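Local coordinates for protein 3,6-diketocamphane 1,6-monooxygenase (PDB 4UWM) that catalyses the FMNH2- and O2-dependent Baeyer-Villiger oxygenation of a diketocamphane to a lactone, a step in (-)-camphor degradation, at residues P220-S225 with S251-S256; A229-W234 with E336-W341; V255-F260 with G342-E347. One frame throughout, in Å; residues are numbered along the deposited sequence.

Running from the N terminus, the chain passes through strand 219-223 and helix 227-244 into strand 254-261, and interaction 1 closes that beta-alpha-beta unit by pairing its two parallel strands. Interaction 2 starts within the same unit, on the helix, and reaches forward about a hundred residues to the end of helix 324-338 and the turn after it, so its segments alternate with those of interaction 1. Interaction 3 begins where interaction 1 ends, sharing Val255 and Ser256, and joins strand 254-261 to strand 343-347; it crosses interaction 2 as well. Together they tie three neighbouring barrel strands to two helices packed outside them.

Interaction 1 of 3, residues P220-S225 with S251-S256; sequences PVSIFS and SRHAVS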
loop_
_atom_site.group_PDB
_atom_site.type_symbol
_atom_site.label_atom_id
_atom_site.label_comp_id
_atom_site.label_asym_id
_atom_site.label_seq_id
_atom_site.Cartn_x
_atom_site.Cartn_y
_atom_site.Cartn_z
ATOM N N PRO A 220 -19.473 -14.911 -3.876
ATOM C CA PRO A 220 -18.773 -15.842 -4.753
ATOM C C PRO A 220 -18.310 -15.165 -6.071
ATOM O O PRO A 220 -19.035 -14.362 -6.654
ATOM C CB PRO A 220 -19.841 -16.919 -5.020
ATOM C CG PRO A 220 -21.126 -16.135 -5.029
ATOM C CD PRO A 220 -20.945 -15.046 -3.992
ATOM N N VAL A 221 -17.101 -15.489 -6.520
ATOM C CA VAL A 221 -16.561 -14.954 -7.779
ATOM C C VAL A 221 -16.121 -16.166 -8.589
ATOM O O VAL A 221 -15.345 -16.977 -8.119
ATOM C CB VAL A 221 -15.351 -13.981 -7.551
ATOM C CG1 VAL A 221 -14.901 -13.354 -8.870
ATOM C CG2 VAL A 221 -15.711 -12.884 -6.568
ATOM N N SER A 222 -16.632 -16.292 -9.812
ATOM C CA SER A 222 -16.275 -17.409 -10.671
ATOM C C SER A 222 -15.604 -16.903 -11.940
ATOM O O SER A 222 -15.977 -15.856 -12.468
ATOM C CB SER A 222 -17.531 -18.211 -11.067
ATOM O OG SER A 222 -18.239 -18.712 -9.937
ATOM N N ILE A 223 -14.612 -17.644 -12.410
ATOM C CA ILE A 223 -14.035 -17.405 -13.728
ATOM C C ILE A 223 -14.794 -18.300 -14.709
ATOM O O ILE A 223 -14.852 -19.513 -14.524
ATOM C CB ILE A 223 -12.526 -17.741 -13.776
ATOM C CG1 ILE A 223 -11.760 -17.154 -12.569
ATOM C CG2 ILE A 223 -11.923 -17.306 -15.108
ATOM C CD1 ILE A 223 -11.640 -15.639 -12.511
ATOM N N PHE A 224 -15.393 -17.711 -15.743
ATOM C CA PHE A 224 -16.214 -18.528 -16.651
ATOM C C PHE A 224 -15.373 -19.556 -17.369
ATOM O O PHE A 224 -14.403 -19.206 -18.046
ATOM C CB PHE A 224 -16.992 -17.708 -17.670
ATOM C CG PHE A 224 -17.886 -18.546 -18.550
ATOM C CD1 PHE A 224 -19.018 -19.164 -18.024
ATOM C CD2 PHE A 224 -17.595 -18.721 -19.898
ATOM C CE1 PHE A 224 -19.848 -19.936 -18.829
ATOM C CE2 PHE A 224 -18.417 -19.497 -20.708
ATOM C CZ PHE A 224 -19.543 -20.104 -20.173
ATOM N N SER A 225 -15.743 -20.823 -17.198
ATOM C CA SER A 225 -14.987 -21.932 -17.765
ATOM C C SER A 225 -15.884 -22.975 -18.447
ATOM O O SER A 225 -15.443 -24.090 -18.715
ATOM C CB SER A 225 -14.104 -22.579 -16.686
ATOM O OG SER A 225 -14.870 -23.368 -15.798
ATOM N N SER A 251 -27.537 -12.169 -7.166
ATOM C CA SER A 251 -27.043 -10.847 -7.555
ATOM C C SER A 251 -25.659 -10.521 -6.957
ATOM O O SER A 251 -25.005 -9.583 -7.383
ATOM C CB SER A 251 -28.057 -9.763 -7.216
ATOM O OG SER A 251 -28.222 -9.653 -5.817
ATOM N N ARG A 252 -25.227 -11.305 -5.977
ATOM C CA ARG A 252 -23.906 -11.142 -5.376
ATOM C C ARG A 252 -22.846 -11.932 -6.155
ATOM O O ARG A 252 -21.645 -11.671 -6.024
ATOM C CB ARG A 252 -23.926 -11.578 -3.904
ATOM C CG ARG A 252 -24.825 -10.737 -3.003
ATOM C CD ARG A 252 -24.747 -11.196 -1.547
ATOM N NE ARG A 252 -23.401 -11.056 -0.963
ATOM C CZ ARG A 252 -22.908 -11.827 0.011
ATOM N NH1 ARG A 252 -23.633 -12.815 0.526
ATOM N NH2 ARG A 252 -21.677 -11.614 0.482
ATOM N N HIS A 253 -23.292 -12.895 -6.964
ATOM C CA HIS A 253 -22.394 -13.698 -7.786
ATOM C C HIS A 253 -21.751 -12.838 -8.876
ATOM O O HIS A 253 -22.449 -12.146 -9.620
ATOM C CB HIS A 253 -23.142 -14.883 -8.396
ATOM C CG HIS A 253 -22.249 -15.968 -8.908
ATOM N ND1 HIS A 253 -22.728 -17.056 -9.604
ATOM C CD2 HIS A 253 -20.905 -16.135 -8.832
ATOM C CE1 HIS A 253 -21.721 -17.850 -9.926
ATOM N NE2 HIS A 253 -20.604 -17.315 -9.468
ATOM N N ALA A 254 -20.417 -12.847 -8.926
ATOM C CA ALA A 254 -19.671 -12.151 -9.977
ATOM C C ALA A 254 -18.989 -13.171 -10.864
ATOM O O ALA A 254 -18.408 -14.145 -10.377
ATOM C CB ALA A 254 -18.653 -11.179 -9.374
ATOM N N VAL A 255 -19.103 -12.977 -12.173
ATOM C CA VAL A 255 -18.578 -13.945 -13.129
ATOM C C VAL A 255 -17.695 -13.212 -14.120
ATOM O O VAL A 255 -18.133 -12.253 -14.764
ATOM C CB VAL A 255 -19.696 -14.707 -13.892
ATOM C CG1 VAL A 255 -19.079 -15.738 -14.847
ATOM C CG2 VAL A 255 -20.626 -15.410 -12.918
ATOM N N SER A 256 -16.453 -13.677 -14.236
ATOM C CA SER A 256 -15.454 -13.057 -15.099
ATOM C C SER A 256 -15.506 -13.642 -16.515
ATOM O O SER A 256 -15.492 -14.866 -16.677
ATOM C CB SER A 256 -14.062 -13.242 -14.481
ATOM O OG SER A 256 -13.037 -12.874 -15.383
#
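Ser222 and His253 meet through their polar ends: OG of Ser222 lies 2.8 Å from NE2 of His253, at the edge of the imidazole and in its plane. That hydroxyl has a second partner, ND1 of His233 on helix 227-244, so one oxygen links two histidines. With CG of His253 anti to the backbone N (chi1 -163°), the ring meets strand 219-223 with its edge, its CD2 lying 3.8 Å from CG of Pro220. Backbone groups are matched in turn. Ala254 N donates to Pro220 O (3.1 Å), Ser222 N to Ala254 O, Ser256 N to Ser222 O and Phe224 N to Ser256 O. This alternation defines a parallel ladder, with strand axes 19° apart, between successive strands of the TIM barrel expected of the bacterial luciferase family. Beyond the ladder, Val221 pairs with Val200 and Gly202, and His253 with Gly342 and Thr343. Val221, Ile223, Ala254 and Ser256 share one face of the sheet, and Ile223 there touches the bound FMN. The opposite face carries Ser222 and Val255; CG1 of Val255 packs 4.0 Å from CB of Phe224. At the start of segment 251-256, the Arg252 guanidinium finds acceptors in Glu197, through a salt bridge, and Asn217 O.

Interaction 2 of 3, residues A229-W234 with E336-W341; sequences ALKRHW and EATGGW
The C-terminal end of helix 324-338 rests against helix 227-244 where Thr338 meets Leu230 and Lys231, two helices of the barrel's outer layer touching over a small area, 206 Å² in all. CG2 of Thr338 lies between Leu230 and Lys231, 3.9 Å from CD2 of the one and 4.0 Å from CG of the other. Lys231 approaches Thr338 obliquely; its CD comes to 3.5 Å from Ala337 O, and past CD the chain turns at chi3 (-72°). Thr338 also shapes the exit from its helix: OG1 accepts from Gly340 N at 3.2 Å, an ST turn, and is hydrogen-bonded to Leu334 O one turn back. Gly339, with phi 106°, takes the chain out of helical geometry. An alanine in place of Thr338 would lack both branches and is likely to leave Gly340 N without its acceptor and a gap beside Leu230. Beyond the turn, CD2 of Leu230 lies 3.8 Å from CZ3 of Trp341, the two side chains crossing at about a right angle. Leu230 and Trp341 both reach Val255 on strand 254-261, while the indole also meets Phe335 and His257, so the contact bridges two helices over the outer face of that strand.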
loop_
_atom_site.group_PDB
_atom_site.type_symbol
_atom_site.label_atom_id
_atom_site.label_comp_id
_atom_site.label_asym_id
_atom_site.label_seq_id
_atom_site.Cartn_x
_atom_site.Cartn_y
_atom_site.Cartn_z
ATOM N N ALA A 229 -19.639 -26.096 -15.182
ATOM C CA ALA A 229 -18.913 -25.564 -14.024
ATOM C C ALA A 229 -19.638 -24.374 -13.429
ATOM O O ALA A 229 -19.719 -24.258 -12.209
ATOM C CB ALA A 229 -17.473 -25.198 -14.384
ATOM N N LEU A 230 -20.182 -23.500 -14.275
ATOM C CA LEU A 230 -20.879 -22.336 -13.761
ATOM C C LEU A 230 -22.086 -22.766 -12.929
ATOM O O LEU A 230 -22.332 -22.248 -11.833
ATOM C CB LEU A 230 -21.272 -21.364 -14.884
ATOM C CG LEU A 230 -21.812 -20.005 -14.406
ATOM C CD1 LEU A 230 -20.815 -19.285 -13.500
ATOM C CD2 LEU A 230 -22.220 -19.111 -15.570
ATOM N N LYS A 231 -22.825 -23.746 -13.440
ATOM C CA LYS A 231 -23.970 -24.269 -12.710
ATOM C C LYS A 231 -23.530 -25.032 -11.463
ATOM O O LYS A 231 -24.103 -24.841 -10.395
ATOM C CB LYS A 231 -24.855 -25.118 -13.629
ATOM C CG LYS A 231 -25.652 -24.286 -14.628
ATOM C CD LYS A 231 -26.711 -25.117 -15.346
ATOM C CE LYS A 231 -26.087 -26.083 -16.338
ATOM N NZ LYS A 231 -27.018 -27.196 -16.661
ATOM N N ARG A 232 -22.499 -25.871 -11.589
ATOM C CA ARG A 232 -21.948 -26.581 -10.421
ATOM C C ARG A 232 -21.496 -25.620 -9.306
ATOM O O ARG A 232 -21.705 -25.882 -8.118
ATOM C CB ARG A 232 -20.800 -27.509 -10.836
ATOM C CG ARG A 232 -20.327 -28.474 -9.749
ATOM C CD ARG A 232 -21.434 -29.405 -9.272
ATOM N NE ARG A 232 -21.056 -30.097 -8.049
ATOM C CZ ARG A 232 -21.909 -30.501 -7.114
ATOM N NH1 ARG A 232 -23.215 -30.289 -7.244
ATOM N NH2 ARG A 232 -21.447 -31.104 -6.035
ATOM N N HIS A 233 -20.878 -24.506 -9.694
ATOM C CA HIS A 233 -20.461 -23.476 -8.738
ATOM C C HIS A 233 -21.644 -22.984 -7.922
ATOM O O HIS A 233 -21.573 -22.953 -6.689
ATOM C CB HIS A 233 -19.763 -22.305 -9.454
ATOM C CG HIS A 233 -18.302 -22.530 -9.693
ATOM N ND1 HIS A 233 -17.418 -21.500 -9.928
ATOM C CD2 HIS A 233 -17.567 -23.670 -9.715
ATOM C CE1 HIS A 233 -16.206 -21.997 -10.097
ATOM N NE2 HIS A 233 -16.269 -23.311 -9.969
ATOM N N TRP A 234 -22.731 -22.617 -8.601
ATOM C CA TRP A 234 -23.909 -22.130 -7.891
ATOM C C TRP A 234 -24.597 -23.219 -7.041
ATOM O O TRP A 234 -25.057 -22.921 -5.941
ATOM C CB TRP A 234 -24.895 -21.394 -8.803
ATOM C CG TRP A 234 -25.912 -20.694 -7.978
ATOM C CD1 TRP A 234 -27.185 -21.102 -7.738
ATOM C CD2 TRP A 234 -25.718 -19.504 -7.208
ATOM N NE1 TRP A 234 -27.813 -20.224 -6.897
ATOM C CE2 TRP A 234 -26.935 -19.233 -6.550
ATOM C CE3 TRP A 234 -24.637 -18.629 -7.019
ATOM C CZ2 TRP A 234 -27.108 -18.126 -5.712
ATOM C CZ3 TRP A 234 -24.811 -17.527 -6.196
ATOM C CH2 TRP A 234 -26.036 -17.288 -5.545
ATOM N N GLU A 336 -30.473 -17.766 -19.540
ATOM C CA GLU A 336 -31.476 -18.820 -19.686
ATOM C C GLU A 336 -30.882 -20.184 -19.351
ATOM O O GLU A 336 -31.538 -21.016 -18.726
ATOM C CB GLU A 336 -32.072 -18.823 -21.095
ATOM C CG GLU A 336 -33.175 -17.796 -21.302
ATOM C CD GLU A 336 -34.218 -17.831 -20.200
ATOM O OE1 GLU A 336 -33.850 -17.639 -19.024
ATOM O OE2 GLU A 336 -35.406 -18.049 -20.509
ATOM N N ALA A 337 -29.626 -20.403 -19.739
ATOM C CA ALA A 337 -28.976 -21.692 -19.516
ATOM C C ALA A 337 -28.509 -21.959 -18.075
ATOM O O ALA A 337 -28.430 -23.120 -17.667
ATOM C CB ALA A 337 -27.830 -21.885 -20.499
ATOM N N THR A 338 -28.213 -20.904 -17.310
ATOM C CA THR A 338 -27.592 -21.061 -15.975
ATOM C C THR A 338 -28.359 -20.406 -14.823
ATOM O O THR A 338 -28.141 -20.747 -13.660
ATOM C CB THR A 338 -26.148 -20.488 -15.931
ATOM O OG1 THR A 338 -26.192 -19.066 -16.123
ATOM C CG2 THR A 338 -25.262 -21.123 -16.995
ATOM N N GLY A 339 -29.217 -19.441 -15.140
ATOM C CA GLY A 339 -29.905 -18.643 -14.122
ATOM C C GLY A 339 -29.339 -17.235 -14.012
ATOM O O GLY A 339 -30.001 -16.328 -13.502
ATOM N N GLY A 340 -28.104 -17.055 -14.479
ATOM C CA GLY A 340 -27.457 -15.739 -14.481
ATOM C C GLY A 340 -26.571 -15.430 -13.278
ATOM O O GLY A 340 -26.196 -16.325 -12.510
ATOM N N TRP A 341 -26.238 -14.149 -13.128
ATOM C CA TRP A 341 -25.313 -13.664 -12.097
ATOM C C TRP A 341 -25.550 -12.181 -11.918
ATOM O O TRP A 341 -26.214 -11.552 -12.742
ATOM C CB TRP A 341 -23.854 -13.906 -12.516
ATOM C CG TRP A 341 -23.513 -13.322 -13.877
ATOM C CD1 TRP A 341 -23.245 -12.011 -14.169
ATOM C CD2 TRP A 341 -23.448 -14.029 -15.122
ATOM N NE1 TRP A 341 -23.011 -11.863 -15.512
ATOM C CE2 TRP A 341 -23.118 -13.085 -16.121
ATOM C CE3 TRP A 341 -23.636 -15.369 -15.494
ATOM C CZ2 TRP A 341 -22.974 -13.435 -17.465
ATOM C CZ3 TRP A 341 -23.482 -15.717 -16.833
ATOM C CH2 TRP A 341 -23.157 -14.755 -17.799
#

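Interaction 3 of 3, residues V255-F260 with G342-E347; sequences VSHTVF and GTLQVE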
loop_
_atom_site.group_PDB
_atom_site.type_symbol
_atom_site.label_atom_id
_atom_site.label_comp_id
_atom_site.label_asym_id
_atom_site.label_seq_id
_atom_site.Cartn_x
_atom_site.Cartn_y
_atom_site.Cartn_z
ATOM N N VAL A 255 -19.103 -12.977 -12.173
ATOM C CA VAL A 255 -18.578 -13.945 -13.129
ATOM C C VAL A 255 -17.695 -13.212 -14.120
ATOM O O VAL A 255 -18.133 -12.253 -14.764
ATOM C CB VAL A 255 -19.696 -14.707 -13.892
ATOM C CG1 VAL A 255 -19.079 -15.738 -14.847
ATOM C CG2 VAL A 255 -20.626 -15.410 -12.918
ATOM N N SER A 256 -16.453 -13.677 -14.236
ATOM C CA SER A 256 -15.454 -13.057 -15.099
ATOM C C SER A 256 -15.506 -13.642 -16.515
ATOM O O SER A 256 -15.492 -14.866 -16.677
ATOM C CB SER A 256 -14.062 -13.242 -14.481
ATOM O OG SER A 256 -13.037 -12.874 -15.383
ATOM N N HIS A 257 -15.556 -12.768 -17.510
ATOM C CA HIS A 257 -15.628 -13.136 -18.920
ATOM C C HIS A 257 -14.658 -12.256 -19.685
ATOM O O HIS A 257 -14.400 -11.109 -19.285
ATOM C CB HIS A 257 -17.025 -12.842 -19.499
ATOM C CG HIS A 257 -18.100 -13.785 -19.057
ATOM N ND1 HIS A 257 -18.344 -14.984 -19.692
ATOM C CD2 HIS A 257 -19.017 -13.689 -18.067
ATOM C CE1 HIS A 257 -19.356 -15.594 -19.099
ATOM N NE2 HIS A 257 -19.786 -14.826 -18.112
ATOM N N THR A 258 -14.161 -12.777 -20.803
ATOM C CA THR A 258 -13.483 -11.963 -21.805
ATOM C C THR A 258 -14.583 -11.344 -22.680
ATOM O O THR A 258 -15.408 -12.069 -23.248
ATOM C CB THR A 258 -12.525 -12.827 -22.634
ATOM O OG1 THR A 258 -11.578 -13.448 -21.758
ATOM C CG2 THR A 258 -11.800 -11.994 -23.698
ATOM N N VAL A 259 -14.615 -10.013 -22.735
ATOM C CA VAL A 259 -15.739 -9.259 -23.286
ATOM C C VAL A 259 -15.211 -8.119 -24.134
ATOM O O VAL A 259 -14.393 -7.324 -23.677
ATOM C CB VAL A 259 -16.654 -8.654 -22.187
ATOM C CG1 VAL A 259 -17.893 -8.016 -22.795
ATOM C CG2 VAL A 259 -17.074 -9.702 -21.184
ATOM N N PHE A 260 -15.672 -8.042 -25.382
ATOM C CA PHE A 260 -15.337 -6.900 -26.225
ATOM C C PHE A 260 -16.516 -6.509 -27.119
ATOM O O PHE A 260 -17.152 -7.364 -27.751
ATOM C CB PHE A 260 -14.064 -7.143 -27.036
ATOM C CG PHE A 260 -13.527 -5.893 -27.687
ATOM C CD1 PHE A 260 -14.011 -5.467 -28.928
ATOM C CD2 PHE A 260 -12.556 -5.127 -27.056
ATOM C CE1 PHE A 260 -13.526 -4.311 -29.519
ATOM C CE2 PHE A 260 -12.069 -3.967 -27.643
ATOM C CZ PHE A 260 -12.554 -3.555 -28.876
ATOM N N GLY A 342 -24.996 -11.616 -10.849
ATOM C CA GLY A 342 -25.179 -10.203 -10.571
ATOM C C GLY A 342 -24.217 -9.235 -11.253
ATOM O O GLY A 342 -24.603 -8.110 -11.564
ATOM N N THR A 343 -22.958 -9.647 -11.446
ATOM C CA THR A 343 -21.948 -8.745 -12.042
ATOM C C THR A 343 -21.183 -9.438 -13.146
ATOM O O THR A 343 -20.649 -10.548 -12.956
ATOM C CB THR A 343 -20.930 -8.186 -10.994
ATOM O OG1 THR A 343 -21.621 -7.452 -9.978
ATOM C CG2 THR A 343 -19.935 -7.230 -11.660
ATOM N N LEU A 344 -21.124 -8.779 -14.296
ATOM C CA LEU A 344 -20.310 -9.261 -15.393
ATOM C C LEU A 344 -18.930 -8.632 -15.207
ATOM O O LEU A 344 -18.760 -7.413 -15.392
ATOM C CB LEU A 344 -20.904 -8.848 -16.742
ATOM C CG LEU A 344 -20.038 -9.190 -17.954
ATOM C CD1 LEU A 344 -20.119 -10.672 -18.259
ATOM C CD2 LEU A 344 -20.429 -8.353 -19.165
ATOM N N GLN A 345 -17.960 -9.463 -14.839
ATOM C CA GLN A 345 -16.655 -8.937 -14.461
ATOM C C GLN A 345 -15.763 -8.991 -15.680
ATOM O O GLN A 345 -15.262 -10.046 -16.038
ATOM C CB GLN A 345 -16.058 -9.713 -13.265
ATOM C CG GLN A 345 -15.180 -8.865 -12.340
ATOM C CD GLN A 345 -15.979 -7.944 -11.413
ATOM O OE1 GLN A 345 -16.998 -8.346 -10.842
ATOM N NE2 GLN A 345 -15.497 -6.713 -11.234
ATOM N N VAL A 346 -15.567 -7.840 -16.310
ATOM C CA VAL A 346 -14.817 -7.776 -17.564
ATOM C C VAL A 346 -13.300 -7.792 -17.368
ATOM O O VAL A 346 -12.756 -6.947 -16.659
ATOM C CB VAL A 346 -15.233 -6.536 -18.383
ATOM C CG1 VAL A 346 -14.472 -6.482 -19.702
ATOM C CG2 VAL A 346 -16.743 -6.561 -18.611
ATOM N N GLU A 347 -12.629 -8.744 -18.009
ATOM C CA GLU A 347 -11.171 -8.876 -17.916
ATOM C C GLU A 347 -10.471 -7.738 -18.642
ATOM O O GLU A 347 -10.691 -7.529 -19.842
ATOM C CB GLU A 347 -10.706 -10.206 -18.504
ATOM C CG GLU A 347 -11.063 -11.455 -17.707
ATOM C CD GLU A 347 -10.166 -11.706 -16.491
ATOM O OE1 GLU A 347 -9.163 -10.964 -16.280
ATOM O OE2 GLU A 347 -10.484 -12.651 -15.739
HETATM O O HOH W 1 -12.302 -8.620 -22.048
#
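In one of its two modelled conformers, Ser256 donates from OG to OE2 of Glu347 at 2.6 Å, the shortest polar contact between the two strands. It reaches the carboxylate from above, 36° out of its plane. OE1, the other oxygen, is hydrogen-bonded to ND1 of His10, an FMN-binding residue, so Glu347 is a second-shell partner of the FMN site, and the bond from Ser256 probably helps hold its carboxylate's rotation. Glu347 turns back toward Ser256 because its chain bends at chi2 (-78°).

The backbones pair in parallel. Val255 N donates to Thr343 O (3.0 Å), and Val255 O receives Gln345 N (2.8 Å) from above its carbonyl plane. His257 N then bonds to Gln345 O, and Glu347 N to His257 O. The local axes diverge by 37°, a marked twist. Since strand 343-347 also pairs with strand 4-9, this ladder is the one that leads into closure of the eight-stranded TIM barrel between its last and first strands.

Side chains divide between two faces. Ser256 and Gln345 share the inner one, where NE2 of Gln345 is bonded to Leu7 O of the first strand. On the outer one, CD1 of Leu344 presses on His257 CD2 at 3.2 Å, a tight approach oblique to the imidazole, while Phe224 and Trp341 also meet this ring. Farther along, CB of Val259 lies 4.0 Å from CG1 of Val346, and CG2 of Val259 meets CD2 of Leu344 tip to tip at 4.1 Å. Ile365 and Leu362 of helix 356-369 pack against Val259 and Val346 respectively. Beyond the last direct bond the ladder is continued by a water, which accepts from Val259 N (2.8 Å) and donates to Glu347 O (2.9 Å).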